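PDB 4DXK: mandelate racemase / muconate lactonizing enzyme family protein from Agrobacterium tumefaciens, which probably acts as a lyase or isomerase of the enolase superfamily, with a metal ion held by carboxylates in its barrel domain. Local coordinates for residues 201-206 and 211-216; 238-243 and 339-344; 255-258 and 263-266. One frame throughout, in Å; residues are numbered along the deposited sequence.

Contact 1: 201-206 and 211-216. With NA (sodium ion), chain C.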
ATOM      1  N   GLU A 201     -31.436  20.627 -14.258  0.51 16.28           N
ATOM      2  CA  GLU A 201     -32.612  20.166 -14.990  0.51 17.57           C
ATOM      3  C   GLU A 201     -33.000  21.175 -16.058  0.51 19.93           C
ATOM      4  O   GLU A 201     -33.268  20.816 -17.206  0.51 18.76           O
ATOM      5  CB  GLU A 201     -33.783  19.974 -14.029  0.51 21.13           C
ATOM      6  CG  GLU A 201     -33.599  18.838 -13.050  0.51 26.62           C
ATOM      7  CD  GLU A 201     -34.411  19.020 -11.785  0.51 32.36           C
ATOM      8  OE1 GLU A 201     -35.520  19.596 -11.858  0.51 39.40           O
ATOM      9  OE2 GLU A 201     -33.934  18.586 -10.717  0.51 31.16           O
ATOM     10  N   LYS A 202     -33.031  22.445 -15.669  1.00 16.84           N
ATOM     11  CA  LYS A 202     -33.452  23.508 -16.577  1.00 17.24           C
ATOM     12  C   LYS A 202     -32.475  23.675 -17.747  1.00 17.15           C
ATOM     13  O   LYS A 202     -32.891  23.842 -18.892  1.00 19.63           O
ATOM     14  CB  LYS A 202     -33.653  24.829 -15.821  1.00 23.76           C
ATOM     15  CG  LYS A 202     -34.727  24.762 -14.729  1.00 28.72           C
ATOM     16  CD  LYS A 202     -35.083  26.142 -14.178  1.00 40.87           C
ATOM     17  CE  LYS A 202     -35.377  26.088 -12.678  1.00 46.99           C
ATOM     18  NZ  LYS A 202     -36.452  25.114 -12.346  1.00 46.79           N
ATOM     19  N   ILE A 203     -31.176  23.603 -17.472  1.00 17.82           N
ATOM     20  CA  ILE A 203     -30.187  23.704 -18.542  1.00 17.90           C
ATOM     21  C   ILE A 203     -30.312  22.539 -19.519  1.00 18.55           C
ATOM     22  O   ILE A 203     -30.329  22.742 -20.734  1.00 19.38           O
ATOM     23  CB  ILE A 203     -28.747  23.754 -17.988  1.00 17.81           C
ATOM     24  CG1 ILE A 203     -28.526  25.056 -17.216  1.00 20.45           C
ATOM     25  CG2 ILE A 203     -27.732  23.637 -19.122  1.00 18.30           C
ATOM     26  CD1 ILE A 203     -27.294  25.043 -16.319  1.00 19.79           C
ATOM     27  N   ARG A 204     -30.414  21.323 -18.990  1.00 16.56           N
ATOM     28  CA  ARG A 204     -30.516  20.135 -19.829  1.00 17.41           C
ATOM     29  C   ARG A 204     -31.808  20.135 -20.656  1.00 20.56           C
ATOM     30  O   ARG A 204     -31.806  19.729 -21.822  1.00 21.59           O
ATOM     31  CB  ARG A 204     -30.410  18.860 -18.991  1.00 17.32           C
ATOM     32  CG  ARG A 204     -29.010  18.582 -18.462  1.00 16.84           C
ATOM     33  CD  ARG A 204     -28.020  18.253 -19.575  1.00 16.45           C
ATOM     34  NE  ARG A 204     -26.679  18.077 -19.028  1.00 15.01           N
ATOM     35  CZ  ARG A 204     -25.586  18.663 -19.505  1.00 14.50           C
ATOM     36  NH1 ARG A 204     -25.657  19.464 -20.561  1.00 15.87           N
ATOM     37  NH2 ARG A 204     -24.416  18.447 -18.919  1.00 13.76           N
ATOM     38  N   LYS A 205     -32.908  20.595 -20.065  1.00 18.23           N
ATOM     39  CA  LYS A 205     -34.170  20.681 -20.801  1.00 20.59           C
ATOM     40  C   LYS A 205     -34.042  21.672 -21.951  1.00 23.24           C
ATOM     41  O   LYS A 205     -34.598  21.461 -23.034  1.00 25.48           O
ATOM     42  CB  LYS A 205     -35.329  21.079 -19.880  1.00 23.82           C
ATOM     43  CG  LYS A 205     -36.640  21.352 -20.616  1.00 27.23           C
ATOM     44  CD  LYS A 205     -37.831  21.407 -19.669  1.00 36.57           C
ATOM     45  CE  LYS A 205     -39.096  21.837 -20.404  1.00 44.46           C
ATOM     46  NZ  LYS A 205     -40.330  21.538 -19.623  1.00 49.10           N
ATOM     47  N   ALA A 206     -33.309  22.753 -21.714  1.00 20.57           N
ATOM     48  CA  ALA A 206     -33.146  23.814 -22.703  1.00 23.85           C
ATOM     49  C   ALA A 206     -32.208  23.452 -23.855  1.00 22.39           C
ATOM     50  O   ALA A 206     -32.574  23.610 -25.021  1.00 27.74           O
ATOM     51  CB  ALA A 206     -32.680  25.102 -22.032  1.00 23.41           C
ATOM     52  N   MET A 211     -24.087  21.628 -24.035  1.00 14.45           N
ATOM     53  CA  MET A 211     -23.390  22.473 -23.065  1.00 17.19           C
ATOM     54  C   MET A 211     -22.670  21.641 -22.005  1.00 12.91           C
ATOM     55  O   MET A 211     -23.303  20.822 -21.334  1.00 15.25           O
ATOM     56  CB  MET A 211     -24.402  23.386 -22.365  1.00 15.74           C
ATOM     57  CG  MET A 211     -23.812  24.291 -21.300  1.00 18.89           C
ATOM     58  SD  MET A 211     -22.758  25.566 -22.001  1.00 16.73           S
ATOM     59  CE  MET A 211     -23.996  26.583 -22.826  1.00 18.00           C
ATOM     60  N   ASP A 212     -21.364  21.858 -21.833  1.00 12.68           N
ATOM     61  CA  ASP A 212     -20.667  21.286 -20.678  1.00 11.40           C
ATOM     62  C   ASP A 212     -21.049  22.102 -19.445  1.00 10.40           C
ATOM     63  O   ASP A 212     -21.047  23.335 -19.500  1.00 13.68           O
ATOM     64  CB  ASP A 212     -19.147  21.336 -20.864  1.00 12.42           C
ATOM     65  CG  ASP A 212     -18.659  20.485 -22.024  1.00 12.23           C
ATOM     66  OD1 ASP A 212     -19.187  19.367 -22.216  1.00 17.02           O
ATOM     67  OD2 ASP A 212     -17.741  20.947 -22.729  1.00 15.20           O
ATOM     68  N   ILE A 213     -21.396  21.430 -18.352  1.00 11.03           N
ATOM     69  CA  ILE A 213     -21.747  22.132 -17.127  1.00 12.54           C
ATOM     70  C   ILE A 213     -20.709  21.826 -16.061  1.00 11.10           C
ATOM     71  O   ILE A 213     -20.600  20.688 -15.579  1.00 12.04           O
ATOM     72  CB  ILE A 213     -23.140  21.737 -16.582  1.00 12.00           C
ATOM     73  CG1 ILE A 213     -24.216  21.875 -17.662  1.00 13.10           C
ATOM     74  CG2 ILE A 213     -23.486  22.589 -15.365  1.00 13.45           C
ATOM     75  CD1 ILE A 213     -25.581  21.346 -17.231  1.00 15.12           C
ATOM     76  N   MET A 214     -19.942  22.850 -15.702  0.53 12.11           N
ATOM     77  CA  MET A 214     -18.980  22.765 -14.614  0.53 10.38           C
ATOM     78  C   MET A 214     -19.671  23.144 -13.316  0.53 12.48           C
ATOM     79  O   MET A 214     -20.512  24.047 -13.301  0.53 11.64           O
ATOM     80  CB  MET A 214     -17.831  23.731 -14.868  0.53  8.33           C
ATOM     81  CG  MET A 214     -17.000  23.364 -16.076  0.53 10.06           C
ATOM     82  SD  MET A 214     -16.495  24.827 -16.971  0.53 13.93           S
ATOM     83  CE  MET A 214     -15.567  24.078 -18.310  0.53  8.03           C
ATOM     84  N   VAL A 215     -19.327  22.460 -12.227  1.00 10.91           N
ATOM     85  CA  VAL A 215     -19.908  22.778 -10.935  1.00 10.64           C
ATOM     86  C   VAL A 215     -18.818  23.272 -10.014  1.00  9.89           C
ATOM     87  O   VAL A 215     -17.798  22.600  -9.811  1.00 11.45           O
ATOM     88  CB  VAL A 215     -20.584  21.569 -10.307  1.00 10.22           C
ATOM     89  CG1 VAL A 215     -21.357  22.005  -9.072  1.00 11.73           C
ATOM     90  CG2 VAL A 215     -21.512  20.899 -11.311  1.00 13.31           C
ATOM     91  N   GLU A 216     -19.044  24.455  -9.474  1.00 10.13           N
ATOM     92  CA  GLU A 216     -18.163  25.077  -8.510  1.00 11.40           C
ATOM     93  C   GLU A 216     -18.757  24.891  -7.118  1.00  9.70           C
ATOM     94  O   GLU A 216     -19.948  25.143  -6.930  1.00 10.95           O
ATOM     95  CB  GLU A 216     -18.114  26.569  -8.826  1.00 13.21           C
ATOM     96  CG  GLU A 216     -17.541  27.391  -7.734  1.00 16.46           C
ATOM     97  CD  GLU A 216     -16.063  27.214  -7.680  1.00 18.44           C
ATOM     98  OE1 GLU A 216     -15.586  26.360  -6.901  1.00 15.31           O
ATOM     99  OE2 GLU A 216     -15.387  27.908  -8.463  1.00 24.49           O
TER
HETATM  100 NA    NA C 502     -13.299  28.463  -8.582  1.00 12.83          NA
HETATM  101  O   HOH W   1     -21.276  18.597 -18.869  1.00 14.86           O
HETATM  102  O   HOH W   2     -13.200  27.345  -6.544  1.00 23.75           O
HETATM  103  O   HOH W   3     -13.761  30.417  -7.348  1.00 23.27           O
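CD1 of I213 fills the tight part of this contact. It meets I203 tip to tip, 3.7 Å from I203 CG2. The same methyl lies over the centre of one face of the R204 guanidinium, 3.5 Å from R204 CZ. With CG1 beside the backbone N (chi1 -53°), I213 points this methyl from strand 212-216 toward helix 190-207. The R204 chain bends at chi2 (-67°) and brings its flat end against M211, just before strand 212-216. There R204 NH1 donates to M211 O at 2.8 Å. The bond is nearly straight (172°) and runs in the guanidinium plane. NH1 also bonds G208 O, and NH2 bonds Y236 O, which helps fix the rotation of the group. The looser side is bridged by a water. Water 1 sits at the edge of the guanidinium; it accepts a 2.9 Å bond from I213 N but only a weak one from R204 NH2. M190 of a second subunit also packs on R204. At the far end of the strand, E216 OE2 binds the sodium ion at 2.2 Å. A helix packed on the strand that follows it, with a metal-binding carboxylate at the strand's C-terminal end, is typical of the enolase-superfamily barrel.

Contact 2: 238-243 and 339-344. With NA (sodium ion), chain C.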
ATOM      1  N   THR A 238     -22.386  16.117 -15.419  1.00 11.97           N
ATOM      2  CA  THR A 238     -21.543  17.261 -15.105  1.00 11.61           C
ATOM      3  C   THR A 238     -20.116  17.061 -15.626  1.00 11.18           C
ATOM      4  O   THR A 238     -19.640  15.933 -15.750  1.00 12.45           O
ATOM      5  CB  THR A 238     -21.554  17.550 -13.605  1.00 11.57           C
ATOM      6  OG1 THR A 238     -21.203  16.356 -12.894  1.00 11.46           O
ATOM      7  CG2 THR A 238     -22.939  18.006 -13.173  1.00 13.55           C
ATOM      8  N   PHE A 239     -19.451  18.163 -15.942  1.00 10.87           N
ATOM      9  CA  PHE A 239     -18.148  18.111 -16.594  1.00 10.22           C
ATOM     10  C   PHE A 239     -17.000  18.019 -15.593  1.00  9.86           C
ATOM     11  O   PHE A 239     -16.061  17.243 -15.777  1.00 10.79           O
ATOM     12  CB  PHE A 239     -17.977  19.343 -17.478  1.00 11.06           C
ATOM     13  CG  PHE A 239     -16.760  19.305 -18.352  1.00 11.38           C
ATOM     14  CD1 PHE A 239     -16.684  18.425 -19.422  1.00 12.76           C
ATOM     15  CD2 PHE A 239     -15.689  20.153 -18.106  1.00 13.09           C
ATOM     16  CE1 PHE A 239     -15.563  18.394 -20.243  1.00 12.96           C
ATOM     17  CE2 PHE A 239     -14.570  20.136 -18.927  1.00 13.97           C
ATOM     18  CZ  PHE A 239     -14.503  19.248 -19.991  1.00 13.36           C
ATOM     19  N   TRP A 240     -17.070  18.829 -14.541  1.00  9.07           N
ATOM     20  CA  TRP A 240     -16.112  18.734 -13.445  1.00  8.20           C
ATOM     21  C   TRP A 240     -16.743  19.208 -12.152  1.00  8.33           C
ATOM     22  O   TRP A 240     -17.738  19.939 -12.182  1.00  9.02           O
ATOM     23  CB  TRP A 240     -14.794  19.447 -13.778  1.00  9.20           C
ATOM     24  CG  TRP A 240     -14.687  20.959 -13.683  1.00  8.79           C
ATOM     25  CD1 TRP A 240     -15.162  21.794 -12.698  1.00  9.29           C
ATOM     26  CD2 TRP A 240     -13.950  21.790 -14.587  1.00  8.94           C
ATOM     27  NE1 TRP A 240     -14.769  23.096 -12.953  1.00 10.11           N
ATOM     28  CE2 TRP A 240     -14.016  23.110 -14.100  1.00  9.10           C
ATOM     29  CE3 TRP A 240     -13.246  21.542 -15.769  1.00  9.74           C
ATOM     30  CZ2 TRP A 240     -13.415  24.185 -14.771  1.00 10.21           C
ATOM     31  CZ3 TRP A 240     -12.630  22.601 -16.412  1.00  9.42           C
ATOM     32  CH2 TRP A 240     -12.723  23.904 -15.915  1.00 10.13           C
ATOM     33  N   HIS A 241     -16.180  18.770 -11.030  1.00  8.58           N
ATOM     34  CA  HIS A 241     -16.624  19.178  -9.701  1.00  8.16           C
ATOM     35  C   HIS A 241     -15.460  19.880  -9.041  1.00  8.19           C
ATOM     36  O   HIS A 241     -14.467  19.243  -8.652  1.00  8.37           O
ATOM     37  CB  HIS A 241     -17.076  17.974  -8.874  1.00  9.53           C
ATOM     38  CG  HIS A 241     -18.347  17.355  -9.366  1.00  8.11           C
ATOM     39  ND1 HIS A 241     -18.881  16.208  -8.815  1.00  9.11           N
ATOM     40  CD2 HIS A 241     -19.194  17.721 -10.357  1.00  9.32           C
ATOM     41  CE1 HIS A 241     -19.997  15.893  -9.450  1.00 10.02           C
ATOM     42  NE2 HIS A 241     -20.207  16.792 -10.395  1.00  9.90           N
ATOM     43  N   GLU A 242     -15.568  21.200  -8.948  1.00  8.09           N
ATOM     44  CA  GLU A 242     -14.449  22.047  -8.554  1.00  7.95           C
ATOM     45  C   GLU A 242     -14.487  22.357  -7.066  1.00  8.11           C
ATOM     46  O   GLU A 242     -15.517  22.789  -6.529  1.00  8.97           O
ATOM     47  CB  GLU A 242     -14.492  23.339  -9.368  1.00  9.10           C
ATOM     48  CG  GLU A 242     -13.337  24.303  -9.111  1.00  9.71           C
ATOM     49  CD  GLU A 242     -13.357  25.480 -10.068  1.00 13.74           C
ATOM     50  OE1 GLU A 242     -13.986  25.382 -11.142  1.00 11.01           O
ATOM     51  OE2 GLU A 242     -12.760  26.531  -9.746  1.00 21.01           O
ATOM     52  N   ASP A 243     -13.353  22.140  -6.407  1.00  8.09           N
ATOM     53  CA  ASP A 243     -13.199  22.427  -4.983  1.00  8.67           C
ATOM     54  C   ASP A 243     -14.376  21.901  -4.156  1.00  8.73           C
ATOM     55  O   ASP A 243     -15.012  22.650  -3.415  1.00  8.90           O
ATOM     56  CB  ASP A 243     -12.960  23.925  -4.777  1.00  9.37           C
ATOM     57  CG  ASP A 243     -11.605  24.362  -5.282  1.00 10.99           C
ATOM     58  OD1 ASP A 243     -10.692  23.527  -5.261  1.00 11.61           O
ATOM     59  OD2 ASP A 243     -11.448  25.524  -5.698  1.00 12.65           O
ATOM     60  N   ALA A 339      -3.379  22.648 -21.862  1.00  8.16           N
ATOM     61  CA  ALA A 339      -4.420  23.601 -21.454  1.00  8.40           C
ATOM     62  C   ALA A 339      -5.750  23.219 -22.108  1.00  7.98           C
ATOM     63  O   ALA A 339      -5.829  23.044 -23.326  1.00 10.07           O
ATOM     64  CB  ALA A 339      -4.040  25.025 -21.810  1.00  9.56           C
ATOM     65  N   LEU A 340      -6.789  23.096 -21.294  1.00  8.49           N
ATOM     66  CA  LEU A 340      -8.083  22.589 -21.739  1.00  9.08           C
ATOM     67  C   LEU A 340      -9.043  23.698 -22.139  1.00  9.59           C
ATOM     68  O   LEU A 340      -9.688  23.646 -23.187  1.00 10.25           O
ATOM     69  CB  LEU A 340      -8.695  21.763 -20.603  1.00  9.40           C
ATOM     70  CG  LEU A 340     -10.078  21.163 -20.826  1.00  9.84           C
ATOM     71  CD1 LEU A 340     -10.048  20.115 -21.929  1.00 13.26           C
ATOM     72  CD2 LEU A 340     -10.584  20.549 -19.538  1.00 12.74           C
ATOM     73  N   VAL A 341      -9.187  24.678 -21.251  0.52  9.45           N
ATOM     74  CA  VAL A 341     -10.054  25.828 -21.462  0.52 11.07           C
ATOM     75  C   VAL A 341      -9.459  27.004 -20.715  0.52 10.24           C
ATOM     76  O   VAL A 341      -8.696  26.816 -19.761  0.52  9.89           O
ATOM     77  CB  VAL A 341     -11.475  25.603 -20.897  0.52 12.71           C
ATOM     78  CG1 VAL A 341     -12.317  24.756 -21.837  0.52 13.23           C
ATOM     79  CG2 VAL A 341     -11.416  24.983 -19.499  0.52 11.86           C
ATOM     80  N   GLN A 342      -9.804  28.212 -21.152  1.00 11.60           N
ATOM     81  CA  GLN A 342      -9.441  29.429 -20.427  1.00 10.96           C
ATOM     82  C   GLN A 342     -10.694  30.180 -20.019  1.00 11.72           C
ATOM     83  O   GLN A 342     -11.346  30.803 -20.861  1.00 13.35           O
ATOM     84  CB  GLN A 342      -8.544  30.347 -21.264  1.00 10.92           C
ATOM     85  CG  GLN A 342      -8.225  31.658 -20.543  1.00 11.41           C
ATOM     86  CD  GLN A 342      -7.576  31.406 -19.196  1.00 10.83           C
ATOM     87  OE1 GLN A 342      -6.515  30.783 -19.116  1.00 10.29           O
ATOM     88  NE2 GLN A 342      -8.227  31.863 -18.119  1.00 11.22           N
ATOM     89  N   GLU A 343     -11.035  30.105 -18.734  1.00 11.86           N
ATOM     90  CA  GLU A 343     -12.152  30.839 -18.153  1.00 12.64           C
ATOM     91  C   GLU A 343     -12.085  32.331 -18.466  1.00 13.06           C
ATOM     92  O   GLU A 343     -10.995  32.916 -18.462  1.00 12.71           O
ATOM     93  CB  GLU A 343     -12.117  30.673 -16.635  1.00 13.19           C
ATOM     94  CG  GLU A 343     -13.323  31.255 -15.942  1.00 13.76           C
ATOM     95  CD  GLU A 343     -13.256  31.139 -14.442  1.00 15.49           C
ATOM     96  OE1 GLU A 343     -12.149  31.226 -13.869  1.00 16.06           O
ATOM     97  OE2 GLU A 343     -14.323  30.956 -13.827  1.00 16.91           O
ATOM     98  N   SER A 344     -13.233  32.948 -18.718  1.00 13.85           N
ATOM     99  CA  SER A 344     -13.246  34.394 -18.871  1.00 14.33           C
ATOM    100  C   SER A 344     -14.571  34.980 -18.425  1.00 19.22           C
ATOM    101  O   SER A 344     -15.536  34.254 -18.201  1.00 18.42           O
ATOM    102  CB  SER A 344     -12.930  34.800 -20.314  1.00 17.36           C
ATOM    103  OG  SER A 344     -13.966  34.416 -21.202  1.00 17.42           O
TER
HETATM  104 NA    NA C 502     -13.299  28.463  -8.582  1.00 12.83          NA
HETATM  105  O   HOH W   2     -13.200  27.345  -6.544  1.00 23.75           O
HETATM  106  O   HOH W   3     -13.761  30.417  -7.348  1.00 23.27           O
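L340, W240 and F239 bury the most surface here, and V341 matches F239. All the contacts across are apolar. L340 CD2 lies at the edge of the F239 ring, near its plane, 4.1 Å from F239 CE2. The same methyl is 4.3 Å from W240 CZ3, so one leucine branch serves two aromatic edges. In one of its two conformers, V341 comes from the opposite direction to W240 and sets CG2 at the indole edge, 4.0 Å from W240 CH2. These distances are loose, and the backbones stay well apart. W240 has CG between its backbone N and carbonyl carbon (chi1 78°), which carries the six-membered ring toward 339-344. The indole N-H turns to the metal site. W240 NE1 donates to E242 OE1 at 3.0 Å, a bent bond (139°) on the anti side of the carboxylate. K172 forms a salt bridge to this same oxygen. E242 OE2 binds the sodium ion at 2.3 Å, so W240 and K172 help to position a metal ligand. Strand 240-242 lies between strands 212-216 and 264-266 in the parallel sheet. Across from it, A339 and Q342 pack on helix 323-335. The weakly bonded strand 342-343 runs parallel to strand 115-118, whose Y118 meets the W240 ring edge-to-face.

Contact 3: 255-258 and 263-266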
ATOM      1  N   ARG A 255     -11.443   9.486  -1.396  1.00 12.03           N
ATOM      2  CA  ARG A 255     -12.783   8.986  -1.156  1.00 14.18           C
ATOM      3  C   ARG A 255     -13.821   9.693  -2.000  1.00 14.43           C
ATOM      4  O   ARG A 255     -14.785   9.074  -2.455  1.00 15.82           O
ATOM      5  CB  ARG A 255     -13.121   9.108   0.306  1.00 16.52           C
ATOM      6  CG  ARG A 255     -12.235   8.206   1.120  1.00 23.93           C
ATOM      7  CD  ARG A 255     -12.580   8.282   2.551  1.00 20.05           C
ATOM      8  NE  ARG A 255     -13.957   7.877   2.804  1.00 15.58           N
ATOM      9  CZ  ARG A 255     -14.485   7.902   4.019  1.00 14.81           C
ATOM     10  NH1 ARG A 255     -13.740   8.316   5.032  1.00 13.55           N
ATOM     11  NH2 ARG A 255     -15.742   7.529   4.217  1.00 16.92           N
ATOM     12  N   TYR A 256     -13.622  10.989  -2.222  1.00 10.90           N
ATOM     13  CA  TYR A 256     -14.528  11.740  -3.070  1.00 11.17           C
ATOM     14  C   TYR A 256     -14.481  11.193  -4.494  1.00 10.26           C
ATOM     15  O   TYR A 256     -15.519  10.968  -5.121  1.00 11.31           O
ATOM     16  CB  TYR A 256     -14.161  13.223  -3.049  1.00  9.01           C
ATOM     17  CG  TYR A 256     -15.138  14.058  -3.838  1.00  8.81           C
ATOM     18  CD1 TYR A 256     -16.287  14.559  -3.248  1.00  9.25           C
ATOM     19  CD2 TYR A 256     -14.923  14.324  -5.183  1.00  9.42           C
ATOM     20  CE1 TYR A 256     -17.200  15.310  -3.976  1.00  9.42           C
ATOM     21  CE2 TYR A 256     -15.831  15.072  -5.920  1.00  9.58           C
ATOM     22  CZ  TYR A 256     -16.960  15.571  -5.310  1.00  8.02           C
ATOM     23  OH  TYR A 256     -17.859  16.312  -6.045  1.00  9.28           O
ATOM     24  N   ALA A 257     -13.279  10.980  -5.011  1.00 11.09           N
ATOM     25  CA  ALA A 257     -13.122  10.492  -6.379  1.00 12.18           C
ATOM     26  C   ALA A 257     -13.738   9.104  -6.559  1.00 16.38           C
ATOM     27  O   ALA A 257     -14.149   8.744  -7.665  1.00 17.22           O
ATOM     28  CB  ALA A 257     -11.652  10.477  -6.773  1.00 13.47           C
ATOM     29  N   ALA A 258     -13.820   8.342  -5.474  1.00 15.57           N
ATOM     30  CA  ALA A 258     -14.381   6.994  -5.515  1.00 18.53           C
ATOM     31  C   ALA A 258     -15.870   6.988  -5.844  1.00 19.19           C
ATOM     32  O   ALA A 258     -16.392   5.989  -6.353  1.00 22.82           O
ATOM     33  CB  ALA A 258     -14.132   6.276  -4.198  1.00 22.52           C
ATOM     34  N   PRO A 263     -14.816  14.278 -12.837  1.00  9.62           N
ATOM     35  CA  PRO A 263     -13.484  14.483 -12.266  1.00  9.27           C
ATOM     36  C   PRO A 263     -13.465  15.670 -11.317  1.00  9.55           C
ATOM     37  O   PRO A 263     -14.236  16.635 -11.471  1.00  9.97           O
ATOM     38  CB  PRO A 263     -12.610  14.781 -13.490  1.00 11.63           C
ATOM     39  CG  PRO A 263     -13.565  15.254 -14.539  1.00 13.93           C
ATOM     40  CD  PRO A 263     -14.827  14.471 -14.297  1.00 11.53           C
ATOM     41  N   ILE A 264     -12.572  15.592 -10.339  1.00  8.80           N
ATOM     42  CA  ILE A 264     -12.311  16.699  -9.440  1.00  9.62           C
ATOM     43  C   ILE A 264     -11.530  17.773 -10.178  1.00  9.04           C
ATOM     44  O   ILE A 264     -10.517  17.486 -10.828  1.00 11.21           O
ATOM     45  CB  ILE A 264     -11.469  16.225  -8.245  1.00  9.47           C
ATOM     46  CG1 ILE A 264     -12.239  15.184  -7.434  1.00 10.81           C
ATOM     47  CG2 ILE A 264     -11.059  17.394  -7.356  1.00 13.00           C
ATOM     48  CD1 ILE A 264     -11.378  14.452  -6.428  1.00 11.94           C
ATOM     49  N   SER A 265     -11.983  19.009 -10.061  1.00  8.76           N
ATOM     50  CA  SER A 265     -11.225  20.159 -10.501  1.00 10.22           C
ATOM     51  C   SER A 265     -10.608  20.788  -9.250  1.00  9.15           C
ATOM     52  O   SER A 265     -11.326  21.185  -8.327  1.00 10.08           O
ATOM     53  CB  SER A 265     -12.182  21.118 -11.202  1.00 10.82           C
ATOM     54  OG  SER A 265     -11.631  22.377 -11.434  1.00 21.45           O
ATOM     55  N   ALA A 266      -9.282  20.831  -9.192  1.00  7.82           N
ATOM     56  CA  ALA A 266      -8.566  21.280  -8.001  1.00  8.08           C
ATOM     57  C   ALA A 266      -7.195  21.791  -8.423  1.00  7.46           C
ATOM     58  O   ALA A 266      -6.564  21.164  -9.281  1.00  7.58           O
ATOM     59  CB  ALA A 266      -8.400  20.123  -7.018  1.00  9.40           C
TER
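This is an apolar helix-to-strand contact within a beta-alpha-beta unit of the barrel domain. The unit runs from strand 240-242 through helix 253-259 to strand 264-266, and the contact joins the helix to the strand that follows it. No hydrogen bond crosses between the two segments. I264 carries the strand side. Its CG1-CD1 branch reaches the helix between two residues that follow each other in the chain, Y256 and A257. The closest approach is from I264 CG1 to Y256 CD2, at 3.6 Å. The isoleucine branch crosses the tyrosine side chain obliquely. I264 CD1 lies 3.8 Å from Y256 CD2, so both carbons of the branch press on the same ring atom. On the helix surface, I264 CD1 meets A257 CB at 4.0 Å. This touch is lighter and buries less surface than the tyrosine one. A chi1 of -63° turns CG1 of I264 toward the helix, and CD1 extends it. The Y256 ring swings out opposite its own backbone nitrogen (chi1 -176°), which brings CD2 and CE2 to I264. The hydroxyl is not left bare in this buried place: Y256 OH hydrogen-bonds H241 ND1 on the neighbouring strand. One tyrosine thus packs on strand 264-266 and bonds to strand 240-242. Y256 also packs against A226, M227 and A230 of helix 223-232. A257 touches A284 in a loop. Strand 264-266 itself lies in the parallel sheet between strands 240-242 and 287-290.

In the fold
From the N terminus, contact 1 comes first: it closes the short turn between helix 190-207 and strand 212-216. Contact 2 opens later, at 238-243, and closes a long loop at 339-344. Contact 3 is nested inside that loop and closes the turn between helix 253-259 and strand 264-266. Contacts 1 and 3 tie outer helices to barrel strands, while contact 2 spans the barrel. Strands 212-216, 240-242 and 264-266 are neighbours in one parallel sheet. V215 O and E242 N probably bond between contacts 1 and 2, and H241 O and S265 N between contacts 2 and 3. E216 and E242 share the sodium ion with E268.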